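Local coordinates for protein N-isopropylammelide isopropylaminohydrolase (Burkholderia multivorans ATCC 17616, PDB 6NBO) that is a member of the amidohydrolase family, a metal-dependent hydrolase that carries zinc in a TIM-barrel-type domain, at residues Arg15-Gly20 against Val367-Ala372. Residues are numbered along the deposited sequence; the frame is centred on the assembly and turned at random.
Sequences RNVRTG and VVLVDA
With CG set beside its backbone N (chi1 -70°) and the chain bent further out at chi3 (-58°), Arg18 swings its guanidinium group to the carbonyl of Ala372, while Val17 CG1, anti to the carbonyl carbon, points to Leu369 CD2. The polar half of the contact is a single direct bond: Arg18 NH2 donates to Ala372 O over 2.8 Å, bent to 149° at the hydrogen. The oxygen sits at the guanidinium edge close to its plane, whereas the donor lies tilted out of the carbonyl plane. Two further carbonyls fix the rotation of the group, Gly54 O receiving NE and Met373 O receiving NH1. A water donates to Asp371 OD1 at 2.8 Å and accepts a weak bond from Arg18 NH2 at 3.4 Å, linking the opposite charges indirectly. In the apolar half, the buried Val17 and Leu369 side chains cross at about a right angle, CG1 of Val17 resting 3.8 Å from CD2 of Leu369. Both also touch Ala57 of strand 56-66, which runs next to strand 367-370. Opposite Leu25, strand 11-17 carries a G1 beta bulge at Asn16 and Val17, and its direction changes there. Side chains thus pack the N-terminal sheet against strand 367-370, consistent with the small beta domain that accompanies the metal-bearing barrel in many amidohydrolases.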
loop_
_atom_site.group_PDB
_atom_site.type_symbol
_atom_site.label_atom_id
_atom_site.label_comp_id
_atom_site.label_asym_id
_atom_site.label_seq_id
_atom_site.Cartn_x
_atom_site.Cartn_y
_atom_site.Cartn_z
ATOM N N ARG A 15 18.291 20.180 9.592
ATOM C CA ARG A 15 18.721 21.355 8.857
ATOM C C ARG A 15 19.099 21.007 7.425
ATOM O O ARG A 15 19.643 19.936 7.153
ATOM C CB ARG A 15 19.918 22.006 9.537
ATOM C CG ARG A 15 19.552 22.863 10.737
ATOM C CD ARG A 15 20.797 23.501 11.296
ATOM N NE ARG A 15 20.491 24.347 12.441
ATOM C CZ ARG A 15 21.315 24.523 13.467
ATOM N NH1 ARG A 15 22.492 23.904 13.486
ATOM N NH2 ARG A 15 20.964 25.313 14.473
ATOM N N ASN A 16 18.834 21.950 6.517
ATOM C CA ASN A 16 19.481 21.993 5.205
ATOM C C ASN A 16 19.094 20.781 4.345
ATOM O O ASN A 16 19.940 19.989 3.919
ATOM C CB ASN A 16 21.002 22.095 5.373
ATOM C CG ASN A 16 21.733 22.240 4.058
ATOM O OD1 ASN A 16 21.165 22.695 3.066
ATOM N ND2 ASN A 16 23.002 21.850 4.042
ATOM N N VAL A 17 17.790 20.646 4.100
ATOM C CA VAL A 17 17.259 19.618 3.208
ATOM C C VAL A 17 16.425 20.288 2.125
ATOM O O VAL A 17 16.064 21.457 2.216
ATOM C CB VAL A 17 16.425 18.564 3.948
ATOM C CG1 VAL A 17 17.304 17.767 4.909
ATOM C CG2 VAL A 17 15.255 19.230 4.673
ATOM N N ARG A 18 16.117 19.518 1.089
ATOM C CA ARG A 18 15.352 19.998 -0.051
ATOM C C ARG A 18 14.146 19.090 -0.237
ATOM O O ARG A 18 14.276 17.862 -0.202
ATOM C CB ARG A 18 16.201 20.015 -1.318
ATOM C CG ARG A 18 17.307 21.081 -1.339
ATOM C CD ARG A 18 18.251 20.845 -2.517
ATOM N NE ARG A 18 18.847 19.514 -2.449
ATOM C CZ ARG A 18 18.791 18.612 -3.421
ATOM N NH1 ARG A 18 18.181 18.901 -4.564
ATOM N NH2 ARG A 18 19.359 17.423 -3.255
ATOM N N THR A 19 12.975 19.679 -0.418
ATOM C CA THR A 19 11.808 18.857 -0.706
ATOM C C THR A 19 11.643 18.592 -2.198
ATOM O O THR A 19 10.730 17.858 -2.589
ATOM C CB THR A 19 10.551 19.511 -0.142
ATOM O OG1 THR A 19 10.385 20.798 -0.744
ATOM C CG2 THR A 19 10.669 19.665 1.373
ATOM N N GLY A 20 12.512 19.152 -3.033
ATOM C CA GLY A 20 12.466 18.907 -4.459
ATOM C C GLY A 20 13.004 20.086 -5.240
ATOM O O GLY A 20 14.077 20.609 -4.922
ATOM N N VAL A 367 9.957 11.365 7.951
ATOM C CA VAL A 367 10.884 12.059 7.067
ATOM C C VAL A 367 11.954 11.072 6.624
ATOM O O VAL A 367 12.531 10.356 7.448
ATOM C CB VAL A 367 11.536 13.290 7.732
ATOM C CG1 VAL A 367 12.416 14.017 6.729
ATOM C CG2 VAL A 367 10.479 14.245 8.289
ATOM N N VAL A 368 12.221 11.046 5.321
ATOM C CA VAL A 368 13.183 10.135 4.712
ATOM C C VAL A 368 14.161 10.988 3.922
ATOM O O VAL A 368 13.748 11.728 3.022
ATOM C CB VAL A 368 12.479 9.106 3.809
ATOM C CG1 VAL A 368 13.486 8.146 3.140
ATOM C CG2 VAL A 368 11.441 8.337 4.611
ATOM N N LEU A 369 15.451 10.921 4.271
ATOM C CA LEU A 369 16.472 11.693 3.572
ATOM C C LEU A 369 17.196 10.795 2.581
ATOM O O LEU A 369 17.588 9.677 2.936
ATOM C CB LEU A 369 17.489 12.296 4.545
ATOM C CG LEU A 369 16.943 13.217 5.635
ATOM C CD1 LEU A 369 18.110 13.909 6.342
ATOM C CD2 LEU A 369 15.962 14.225 5.044
ATOM N N VAL A 370 17.390 11.289 1.349
ATOM C CA VAL A 370 18.155 10.573 0.325
ATOM C C VAL A 370 19.085 11.538 -0.395
ATOM O O VAL A 370 18.732 12.700 -0.634
ATOM C CB VAL A 370 17.243 9.856 -0.704
ATOM C CG1 VAL A 370 16.523 8.716 -0.046
ATOM C CG2 VAL A 370 16.266 10.827 -1.358
ATOM N N ASP A 371 20.284 11.052 -0.737
ATOM C CA ASP A 371 21.247 11.835 -1.513
ATOM C C ASP A 371 20.889 11.679 -2.985
ATOM O O ASP A 371 21.285 10.709 -3.636
ATOM C CB ASP A 371 22.680 11.378 -1.241
ATOM C CG ASP A 371 23.719 12.106 -2.118
ATOM O OD1 ASP A 371 23.373 13.134 -2.742
ATOM O OD2 ASP A 371 24.885 11.645 -2.187
ATOM N N ALA A 372 20.126 12.638 -3.508
ATOM C CA ALA A 372 19.762 12.683 -4.914
ATOM C C ALA A 372 19.593 14.142 -5.304
ATOM O O ALA A 372 19.172 14.967 -4.491
ATOM C CB ALA A 372 18.472 11.904 -5.201
HETATM O O HOH W 1 21.716 15.338 -2.037
#